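Local coordinates for hypothetical protein (Archaeoglobus fulgidus, PDB 2OGK), which is of unknown function but resembles RNA-binding proteins in structure, although it is considered unlikely to bind RNA itself, at residues Val9-Val14 with Asp117-Lys122; Gly25-Thr30 with Gln103-Gly108; Leu31-Phe36 with Ile64-Lys69; Asp88-Gln93 with Ser130-Val135. All coordinates share one frame; numbering follows the deposited sequence.

Interaction 1: Val9-Val14 with Asp117-Lys122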
# COMPACT_ATOMS: atom_id res chain seq x y z
N VAL D 9 1.81 -13.32 -3.36
CA VAL D 9 1.21 -12.40 -4.33
C VAL D 9 -0.25 -12.13 -4.00
O VAL D 9 -1.06 -13.05 -3.93
CB VAL D 9 1.27 -12.95 -5.78
CG1 VAL D 9 0.31 -12.16 -6.67
CG2 VAL D 9 2.69 -12.84 -6.32
N ARG D 10 -0.58 -10.86 -3.81
CA ARG D 10 -1.95 -10.46 -3.49
C ARG D 10 -2.55 -9.56 -4.58
O ARG D 10 -1.97 -8.55 -4.97
CB ARG D 10 -1.98 -9.78 -2.12
CG ARG D 10 -1.52 -10.73 -1.03
CD ARG D 10 -1.40 -10.06 0.32
NE ARG D 10 -0.77 -10.95 1.28
CZ ARG D 10 -0.33 -10.59 2.49
NH1 ARG D 10 -0.45 -9.33 2.90
NH2 ARG D 10 0.24 -11.49 3.28
N VAL D 11 -3.71 -9.98 -5.09
CA VAL D 11 -4.44 -9.26 -6.13
C VAL D 11 -5.79 -8.84 -5.58
O VAL D 11 -6.63 -9.68 -5.26
CB VAL D 11 -4.66 -10.14 -7.38
CG1 VAL D 11 -5.57 -9.43 -8.36
CG2 VAL D 11 -3.33 -10.47 -8.05
N SER D 12 -6.02 -7.53 -5.49
CA SER D 12 -7.27 -7.04 -4.95
C SER D 12 -7.92 -5.90 -5.70
O SER D 12 -7.28 -5.17 -6.46
CB SER D 12 -7.06 -6.64 -3.50
OG SER D 12 -5.87 -5.88 -3.39
N ALA D 13 -9.22 -5.77 -5.47
CA ALA D 13 -10.05 -4.74 -6.07
C ALA D 13 -11.22 -4.48 -5.12
O ALA D 13 -11.45 -5.24 -4.18
CB ALA D 13 -10.57 -5.20 -7.42
N VAL D 14 -11.94 -3.39 -5.37
CA VAL D 14 -13.09 -3.03 -4.55
C VAL D 14 -14.35 -3.01 -5.41
O VAL D 14 -14.30 -2.72 -6.61
CB VAL D 14 -12.89 -1.66 -3.88
CG1 VAL D 14 -14.20 -1.15 -3.33
CG2 VAL D 14 -11.89 -1.78 -2.76
N ASP D 117 -9.38 3.86 -8.83
CA ASP D 117 -9.97 2.57 -8.49
C ASP D 117 -9.41 1.52 -9.44
O ASP D 117 -9.98 1.23 -10.50
CB ASP D 117 -11.50 2.64 -8.57
CG ASP D 117 -12.17 1.29 -8.32
OD1 ASP D 117 -11.95 0.68 -7.25
OD2 ASP D 117 -12.92 0.84 -9.20
N PRO D 118 -8.24 0.96 -9.08
CA PRO D 118 -7.59 -0.06 -9.89
C PRO D 118 -7.61 -1.42 -9.21
O PRO D 118 -8.26 -1.61 -8.18
CB PRO D 118 -6.18 0.47 -9.99
CG PRO D 118 -5.95 0.88 -8.55
CD PRO D 118 -7.27 1.56 -8.15
N ILE D 119 -6.87 -2.35 -9.81
CA ILE D 119 -6.71 -3.70 -9.29
C ILE D 119 -5.28 -3.72 -8.76
O ILE D 119 -4.31 -3.66 -9.53
CB ILE D 119 -6.89 -4.78 -10.40
CG1 ILE D 119 -8.36 -4.79 -10.87
CG2 ILE D 119 -6.48 -6.16 -9.87
CD1 ILE D 119 -8.68 -5.74 -12.02
N ALA D 120 -5.15 -3.77 -7.44
CA ALA D 120 -3.85 -3.78 -6.79
C ALA D 120 -3.19 -5.15 -6.79
O ALA D 120 -3.79 -6.15 -6.42
CB ALA D 120 -4.00 -3.28 -5.36
N VAL D 121 -1.93 -5.16 -7.21
CA VAL D 121 -1.16 -6.39 -7.26
C VAL D 121 0.14 -6.24 -6.48
O VAL D 121 1.11 -5.70 -7.01
CB VAL D 121 -0.80 -6.75 -8.73
CG1 VAL D 121 -0.02 -8.06 -8.78
CG2 VAL D 121 -2.06 -6.83 -9.57
N LYS D 122 0.17 -6.70 -5.23
CA LYS D 122 1.41 -6.64 -4.45
C LYS D 122 2.13 -7.97 -4.62
O LYS D 122 1.52 -8.99 -4.94
CB LYS D 122 1.17 -6.42 -2.95
CG LYS D 122 -0.24 -6.19 -2.50
CD LYS D 122 -0.71 -4.79 -2.81
CE LYS D 122 -2.24 -4.70 -2.65
NZ LYS D 122 -3.02 -5.69 -3.52
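R10 and S12 each form a hydrogen-bonded antiparallel pair, R10 with K122 and S12 with A120, while V11 and V121 between them form a non-hydrogen-bonded pair whose CA atoms lie 4.5 Å apart. The register rests on four backbone hydrogen bonds, the straightest being S12 N to A120 O (163° at the hydrogen). K122 starts from the face it shares with R10, S12 and A120. Its CB leads to CG, which packs on R10 CB at 4.0 Å. Bends at chi2 (-76°) and chi4 (-58°) fold the rest of the chain back across the face, CD carrying it over and CE coming within 3.9 Å of S12 OG. At the tip, NZ donates to S12 OG at 2.9 Å; weaker bonds run from NZ to R10 O on the partner strand and to A120 O on its own. Were the lysine cut back to an alanine, S12 OG would probably lose its charged donor and R10 CB its aliphatic cover. R10 itself runs extended away from the contact to a salt bridge with E57. The other face is apolar: V11 CG1 meets I119 CG2 at 3.7 Å, and V11 CG2 lies beside V121 CG2 at 4.1 Å, the two valines pointing the same way. F67 of helix 61-75 packs on both. One face thus carries R10, S12, A120 and K122 and the other V11, I119 and V121 on the helix side, an arrangement consistent with neighbouring strands inside the antiparallel sheet of a two-layer alpha/beta sandwich.

Interaction 2: Gly25-Thr30 with Gln103-Gly108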
# COMPACT_ATOMS: atom_id res chain seq x y z
N GLY D 25 -15.04 -9.67 -10.62
CA GLY D 25 -14.29 -10.91 -10.45
C GLY D 25 -13.72 -11.35 -11.78
O GLY D 25 -12.70 -12.06 -11.84
N GLU D 26 -14.37 -10.93 -12.86
CA GLU D 26 -13.95 -11.26 -14.22
C GLU D 26 -12.78 -10.38 -14.65
O GLU D 26 -11.83 -10.86 -15.26
CB GLU D 26 -15.12 -11.10 -15.19
CG GLU D 26 -15.89 -12.38 -15.46
CD GLU D 26 -16.34 -13.10 -14.18
OE1 GLU D 26 -17.04 -14.13 -14.30
OE2 GLU D 26 -15.99 -12.65 -13.07
N ALA D 27 -12.87 -9.08 -14.36
CA ALA D 27 -11.80 -8.16 -14.71
C ALA D 27 -10.57 -8.61 -13.92
O ALA D 27 -9.43 -8.34 -14.32
CB ALA D 27 -12.19 -6.74 -14.34
N ILE D 28 -10.80 -9.31 -12.81
CA ILE D 28 -9.73 -9.82 -11.96
C ILE D 28 -9.07 -11.00 -12.67
O ILE D 28 -7.85 -11.06 -12.80
CB ILE D 28 -10.26 -10.35 -10.61
CG1 ILE D 28 -10.74 -9.20 -9.72
CG2 ILE D 28 -9.20 -11.18 -9.92
CD1 ILE D 28 -9.64 -8.40 -9.07
N SER D 29 -9.89 -11.95 -13.12
CA SER D 29 -9.39 -13.14 -13.78
C SER D 29 -8.57 -12.86 -15.03
O SER D 29 -7.79 -13.71 -15.44
CB SER D 29 -10.55 -14.08 -14.14
OG SER D 29 -11.28 -13.60 -15.26
N THR D 30 -8.75 -11.69 -15.65
CA THR D 30 -7.98 -11.38 -16.86
C THR D 30 -6.49 -11.54 -16.58
O THR D 30 -5.68 -11.79 -17.49
CB THR D 30 -8.28 -9.94 -17.37
OG1 THR D 30 -9.51 -9.93 -18.11
CG2 THR D 30 -7.17 -9.44 -18.28
N GLN D 103 -11.14 -1.30 -15.43
CA GLN D 103 -12.04 -1.35 -16.57
C GLN D 103 -11.47 -2.09 -17.77
O GLN D 103 -12.09 -3.02 -18.29
CB GLN D 103 -12.44 0.06 -16.98
CG GLN D 103 -13.26 0.77 -15.92
CD GLN D 103 -14.42 -0.08 -15.45
OE1 GLN D 103 -15.20 -0.58 -16.26
NE2 GLN D 103 -14.55 -0.25 -14.14
N LYS D 104 -10.30 -1.67 -18.22
CA LYS D 104 -9.67 -2.30 -19.37
C LYS D 104 -9.44 -3.77 -19.08
O LYS D 104 -9.39 -4.60 -19.99
CB LYS D 104 -8.35 -1.61 -19.68
CG LYS D 104 -8.46 -0.10 -19.84
CD LYS D 104 -7.59 0.37 -20.99
CE LYS D 104 -7.37 1.86 -20.95
NZ LYS D 104 -6.52 2.22 -19.77
N ALA D 105 -9.33 -4.10 -17.79
CA ALA D 105 -9.12 -5.47 -17.33
C ALA D 105 -10.36 -6.29 -17.63
O ALA D 105 -10.26 -7.42 -18.12
CB ALA D 105 -8.84 -5.49 -15.84
N TYR D 106 -11.52 -5.72 -17.33
CA TYR D 106 -12.78 -6.40 -17.58
C TYR D 106 -12.80 -6.89 -19.02
O TYR D 106 -13.33 -7.96 -19.33
CB TYR D 106 -13.96 -5.44 -17.36
CG TYR D 106 -15.30 -6.11 -17.58
CD1 TYR D 106 -15.76 -7.10 -16.70
CD2 TYR D 106 -16.08 -5.80 -18.70
CE1 TYR D 106 -16.96 -7.76 -16.93
CE2 TYR D 106 -17.29 -6.46 -18.94
CZ TYR D 106 -17.72 -7.44 -18.06
OH TYR D 106 -18.90 -8.11 -18.29
N LEU D 107 -12.18 -6.10 -19.90
CA LEU D 107 -12.11 -6.42 -21.32
C LEU D 107 -10.80 -7.13 -21.69
O LEU D 107 -10.27 -6.93 -22.79
CB LEU D 107 -12.26 -5.13 -22.13
CG LEU D 107 -13.55 -4.36 -21.83
CD1 LEU D 107 -13.56 -3.03 -22.58
CD2 LEU D 107 -14.75 -5.22 -22.22
N GLY D 108 -10.29 -7.94 -20.77
CA GLY D 108 -9.07 -8.69 -21.00
C GLY D 108 -7.86 -7.89 -21.48
O GLY D 108 -7.08 -8.38 -22.30
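A105 is the first residue of 103-108 to meet 25-30: its CB lies 3.3 Å from A27 O and also touches the A27 methyl. The carbonyl of A105 points instead at T30, three residues beyond A27, whose OG1 donates to A105 O at 2.6 Å. The approach follows the carbonyl bond only roughly, with a C=O...O angle of 154° and the donor tilted 23° from the carbonyl plane. T30 OG1 gets there because chi1 (-81°) sets it anti to the carbonyl carbon and leaves CG2 anti to the backbone N. A105 O has a second role, since it takes a weak bond from G108 N in the Schellman motif that ends helix 102-106, the companion bond running from E109 N to K104 O. A valine in place of T30 would probably leave A105 O with little more than that weak internal bond, the side-chain link between the two segments being lost. Y106 follows, and its backbone N lies 3.2 Å from A27 CB. Its own CB packs on the same methyl at 3.7 Å, whereas the ring reaches E26, CE1 lying 4.2 Å from E26 CB. Y106 and L107 also pack on S17 of a second subunit, and T18 of that subunit hydrogen-bonds Q103. L107 is the residue at which the chain leaves helical geometry. G108, with the positive phi of a C-prime glycine, presents its CA to T30, 3.2 Å from OG1 and 3.4 Å from CG2.

Interaction 3: Leu31-Phe36 with Ile64-Lys69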
# COMPACT_ATOMS: atom_id res chain seq x y z
N LEU D 31 -6.13 -11.42 -15.30
CA LEU D 31 -4.75 -11.52 -14.84
C LEU D 31 -4.31 -12.94 -14.52
O LEU D 31 -3.14 -13.17 -14.23
CB LEU D 31 -4.56 -10.64 -13.60
CG LEU D 31 -4.90 -9.16 -13.78
CD1 LEU D 31 -4.78 -8.45 -12.45
CD2 LEU D 31 -3.98 -8.54 -14.81
N PHE D 32 -5.25 -13.88 -14.56
CA PHE D 32 -4.90 -15.26 -14.25
C PHE D 32 -5.06 -16.21 -15.42
O PHE D 32 -6.01 -16.10 -16.21
CB PHE D 32 -5.74 -15.77 -13.07
CG PHE D 32 -5.48 -15.04 -11.80
CD1 PHE D 32 -5.11 -15.74 -10.65
CD2 PHE D 32 -5.58 -13.65 -11.74
CE1 PHE D 32 -4.85 -15.05 -9.45
CE2 PHE D 32 -5.32 -12.96 -10.56
CZ PHE D 32 -4.95 -13.66 -9.41
N PRO D 33 -4.10 -17.13 -15.59
CA PRO D 33 -4.08 -18.14 -16.65
C PRO D 33 -4.36 -19.52 -16.05
O PRO D 33 -4.05 -20.55 -16.65
CB PRO D 33 -2.67 -18.02 -17.19
CG PRO D 33 -1.87 -17.85 -15.93
CD PRO D 33 -2.73 -16.94 -15.05
N PHE D 34 -4.93 -19.53 -14.85
CA PHE D 34 -5.24 -20.75 -14.13
C PHE D 34 -6.33 -20.50 -13.10
O PHE D 34 -6.62 -19.36 -12.75
CB PHE D 34 -3.99 -21.29 -13.45
CG PHE D 34 -3.32 -20.29 -12.53
CD1 PHE D 34 -3.93 -19.89 -11.34
CD2 PHE D 34 -2.08 -19.75 -12.86
CE1 PHE D 34 -3.31 -18.98 -10.49
CE2 PHE D 34 -1.46 -18.84 -12.02
CZ PHE D 34 -2.08 -18.45 -10.83
N GLU D 35 -6.92 -21.59 -12.60
CA GLU D 35 -8.00 -21.53 -11.62
C GLU D 35 -7.57 -20.84 -10.32
O GLU D 35 -6.41 -20.93 -9.93
CB GLU D 35 -8.48 -22.94 -11.30
CG GLU D 35 -9.90 -22.99 -10.76
CD GLU D 35 -10.89 -22.51 -11.80
OE1 GLU D 35 -11.01 -23.17 -12.86
OE2 GLU D 35 -11.55 -21.47 -11.56
N PHE D 36 -8.51 -20.17 -9.66
CA PHE D 36 -8.20 -19.49 -8.41
C PHE D 36 -9.40 -19.16 -7.53
O PHE D 36 -10.54 -19.11 -8.00
CB PHE D 36 -7.39 -18.22 -8.71
CG PHE D 36 -8.14 -17.18 -9.48
CD1 PHE D 36 -8.86 -16.19 -8.82
CD2 PHE D 36 -8.10 -17.18 -10.88
CE1 PHE D 36 -9.54 -15.21 -9.54
CE2 PHE D 36 -8.78 -16.20 -11.61
CZ PHE D 36 -9.50 -15.21 -10.94
N ILE D 64 2.62 -18.71 -8.37
CA ILE D 64 3.38 -17.47 -8.30
C ILE D 64 4.15 -17.24 -9.59
O ILE D 64 3.98 -16.21 -10.27
CB ILE D 64 4.41 -17.51 -7.14
CG1 ILE D 64 3.75 -17.96 -5.83
CG2 ILE D 64 5.06 -16.15 -6.96
CD1 ILE D 64 3.01 -16.90 -5.10
N LYS D 65 5.00 -18.19 -9.94
CA LYS D 65 5.83 -18.07 -11.13
C LYS D 65 5.08 -18.11 -12.45
O LYS D 65 5.40 -17.36 -13.37
CB LYS D 65 6.94 -19.13 -11.09
CG LYS D 65 8.02 -18.81 -10.05
CD LYS D 65 8.61 -17.38 -10.27
CE LYS D 65 9.76 -17.01 -9.32
NZ LYS D 65 9.37 -16.90 -7.89
N LYS D 66 4.08 -18.99 -12.56
CA LYS D 66 3.30 -19.07 -13.79
C LYS D 66 2.52 -17.76 -13.92
O LYS D 66 2.41 -17.18 -15.00
CB LYS D 66 2.32 -20.25 -13.75
CG LYS D 66 1.43 -20.32 -14.99
CD LYS D 66 2.26 -20.25 -16.27
CE LYS D 66 1.47 -19.70 -17.46
NZ LYS D 66 0.33 -20.57 -17.88
N PHE D 67 1.97 -17.32 -12.79
CA PHE D 67 1.23 -16.09 -12.72
C PHE D 67 2.11 -14.90 -13.12
O PHE D 67 1.70 -14.08 -13.94
CB PHE D 67 0.69 -15.87 -11.31
CG PHE D 67 0.32 -14.44 -11.03
CD1 PHE D 67 -0.60 -13.78 -11.84
CD2 PHE D 67 0.91 -13.75 -9.98
CE1 PHE D 67 -0.92 -12.45 -11.61
CE2 PHE D 67 0.60 -12.43 -9.74
CZ PHE D 67 -0.32 -11.77 -10.55
N TRP D 68 3.30 -14.81 -12.53
CA TRP D 68 4.20 -13.71 -12.83
C TRP D 68 4.67 -13.72 -14.29
O TRP D 68 4.84 -12.65 -14.90
CB TRP D 68 5.42 -13.72 -11.89
CG TRP D 68 6.42 -12.66 -12.27
CD1 TRP D 68 7.55 -12.82 -13.03
CD2 TRP D 68 6.30 -11.24 -12.05
NE1 TRP D 68 8.13 -11.61 -13.30
CE2 TRP D 68 7.39 -10.62 -12.71
CE3 TRP D 68 5.38 -10.44 -11.35
CZ2 TRP D 68 7.57 -9.23 -12.70
CZ3 TRP D 68 5.57 -9.06 -11.34
CH2 TRP D 68 6.66 -8.47 -12.01
N LYS D 69 4.87 -14.91 -14.85
CA LYS D 69 5.29 -15.03 -16.24
C LYS D 69 4.17 -14.47 -17.10
O LYS D 69 4.41 -13.69 -18.03
CB LYS D 69 5.54 -16.49 -16.58
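L31 O is the polar atom placed closest to the partner helix, lying at the edge of the F67 ring and in its plane, 3.5 Å from CE1. The carbonyl therefore faces the C-H rim of the ring and not its pi cloud. F67 CG stands opposite the backbone N (chi1 161°), which sends the ring off the helix and into the loop 31-36. There it also lies near parallel to the F32 ring, but the two are slid so far apart, with centroids separated by 5.4 Å and planes at 27°, that they hardly overlap. F34 brings the edge of its ring to the root of the same residue: CE2 lies 3.7 Å from F67 CB, and CD2 lies 4.1 Å from K66 CG. K66 then bends round at chi2 and chi4 so that NZ passes 4.0 Å from P33 CB, alongside the proline ring at the outer side of the contact. V9, L58 and V121 of the sheet also touch the F67 side chain. F67 and F32 both pack on the sheet, with F34 at the margin, consistent with the apolar layer between sheet and helices in a two-layer alpha/beta sandwich.

Interaction 4: Asp88-Gln93 with Ser130-Val135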
# COMPACT_ATOMS: atom_id res chain seq x y z
N ASP D 88 9.96 3.36 -7.21
CA ASP D 88 8.73 3.98 -6.71
C ASP D 88 7.58 3.00 -6.53
O ASP D 88 6.47 3.40 -6.19
CB ASP D 88 8.23 5.07 -7.66
CG ASP D 88 9.26 6.14 -7.90
OD1 ASP D 88 9.72 6.77 -6.92
OD2 ASP D 88 9.61 6.34 -9.08
N ARG D 89 7.86 1.72 -6.78
CA ARG D 89 6.86 0.66 -6.68
C ARG D 89 7.13 -0.22 -5.49
O ARG D 89 6.22 -0.82 -4.93
CB ARG D 89 6.89 -0.24 -7.91
CG ARG D 89 6.99 0.51 -9.18
CD ARG D 89 7.17 -0.41 -10.37
NE ARG D 89 6.58 0.26 -11.51
CZ ARG D 89 5.27 0.41 -11.65
NH1 ARG D 89 4.45 -0.09 -10.74
NH2 ARG D 89 4.79 1.11 -12.66
N ILE D 90 8.41 -0.33 -5.14
CA ILE D 90 8.82 -1.16 -4.02
C ILE D 90 8.93 -0.32 -2.76
O ILE D 90 9.72 0.61 -2.70
CB ILE D 90 10.17 -1.86 -4.31
CG1 ILE D 90 10.04 -2.70 -5.59
CG2 ILE D 90 10.60 -2.70 -3.09
CD1 ILE D 90 11.34 -3.31 -6.08
N ASP D 91 8.10 -0.62 -1.77
CA ASP D 91 8.14 0.12 -0.52
C ASP D 91 9.22 -0.44 0.38
O ASP D 91 9.93 -1.37 0.03
CB ASP D 91 6.80 0.09 0.22
CG ASP D 91 6.23 -1.31 0.38
OD1 ASP D 91 7.01 -2.27 0.60
OD2 ASP D 91 4.99 -1.42 0.31
N GLU D 92 9.33 0.14 1.56
CA GLU D 92 10.33 -0.27 2.52
C GLU D 92 10.04 -1.63 3.16
O GLU D 92 10.84 -2.14 3.93
CB GLU D 92 10.49 0.86 3.54
CG GLU D 92 10.89 2.15 2.80
CD GLU D 92 10.90 3.42 3.65
OE1 GLU D 92 11.98 4.06 3.73
OE2 GLU D 92 9.84 3.78 4.21
N GLN D 93 8.92 -2.23 2.81
CA GLN D 93 8.58 -3.54 3.35
C GLN D 93 8.87 -4.53 2.25
O GLN D 93 8.43 -5.67 2.29
CB GLN D 93 7.10 -3.61 3.75
CG GLN D 93 6.59 -2.38 4.47
CD GLN D 93 7.60 -1.82 5.48
OE1 GLN D 93 7.95 -2.47 6.47
NE2 GLN D 93 8.09 -0.60 5.21
N SER D 130 18.44 -9.24 3.50
CA SER D 130 17.26 -8.45 3.14
C SER D 130 17.71 -6.99 3.03
O SER D 130 17.70 -6.23 4.01
CB SER D 130 16.19 -8.59 4.21
OG SER D 130 14.92 -8.70 3.59
N LYS D 131 18.13 -6.62 1.82
CA LYS D 131 18.62 -5.28 1.57
C LYS D 131 17.89 -4.67 0.40
O LYS D 131 17.57 -5.37 -0.56
CB LYS D 131 20.10 -5.33 1.18
CG LYS D 131 21.04 -5.91 2.18
CD LYS D 131 22.44 -5.85 1.58
CE LYS D 131 23.48 -6.48 2.48
NZ LYS D 131 24.79 -6.59 1.76
N ARG D 132 17.66 -3.36 0.48
CA ARG D 132 16.99 -2.63 -0.59
C ARG D 132 17.75 -2.99 -1.86
O ARG D 132 17.18 -3.26 -2.92
CB ARG D 132 17.12 -1.12 -0.33
CG ARG D 132 16.52 -0.21 -1.38
CD ARG D 132 15.04 -0.26 -1.32
NE ARG D 132 14.38 0.66 -2.24
CZ ARG D 132 13.06 0.83 -2.31
NH1 ARG D 132 12.27 0.14 -1.50
NH2 ARG D 132 12.53 1.64 -3.22
N GLU D 133 19.08 -3.00 -1.73
CA GLU D 133 19.97 -3.30 -2.83
C GLU D 133 19.73 -4.69 -3.40
O GLU D 133 19.43 -4.85 -4.58
CB GLU D 133 21.43 -3.16 -2.38
N LYS D 134 19.87 -5.71 -2.56
CA LYS D 134 19.68 -7.06 -3.04
C LYS D 134 18.25 -7.23 -3.58
O LYS D 134 18.02 -7.95 -4.55
CB LYS D 134 19.99 -8.06 -1.90
N VAL D 135 17.30 -6.52 -2.97
CA VAL D 135 15.90 -6.59 -3.36
C VAL D 135 15.59 -6.02 -4.73
O VAL D 135 14.94 -6.66 -5.54
CB VAL D 135 15.00 -5.88 -2.32
CG1 VAL D 135 13.59 -5.71 -2.87
CG2 VAL D 135 14.99 -6.68 -1.02
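R132 sends CG away from its own backbone N (chi1 178°), bends once at chi2 (72°) and then runs straight, which carries its guanidinium to the carbonyl of I90. The grip is end-on: NH1 and NH2 both donate to I90 O, at 2.9 Å and 3.0 Å. The oxygen lies close to the guanidinium plane, whereas the two nitrogens come to the carbonyl from one face of its plane, NH1 well above it and NH2 only tilted. Two bonds to a single atom, together with a salt bridge from NE to E87, should fix the rotation of the group. The carbonyl belongs to the loop leading to strand 95-101, where the next residue makes an Asx turn: D91 OD1 accepts from Q93 N at 2.9 Å, and OD2 is held by H97. R132 itself is the first residue of helix 132-142, directly after the N-cap K131, whose O accepts from V135 N. Beneath the polar grip I90 supplies the apolar part, its CG2 lying 3.7 Å from R132 NH1 and 4.2 Å from V135 CG1. R132 packs on Y47 of a third subunit, and R99 of that same subunit forms a salt bridge with E92.

In the fold
Interaction 1 is central, and interactions 2 and 3, partly buried with exposed residues among those that touch, both pack on it: I119 meets A27, A105 and L31, while V9 meets F67. F36 joins interactions 2 and 3 by packing on S29. Interaction 4 is buried although its centre lies about 17 Å from that of the chain, on the opposite side from interaction 2; it shares with interaction 1 the run from strand 118-126 into helix 132-142. Chemistry follows place: backbone bonds in the sheet, aromatic packing between sheet and helix, a single hydroxyl bond between the helix 21-29 region and the end of helix 102-106, and an arginine holding a loop carbonyl. Interactions 2 and 4 also border other subunits.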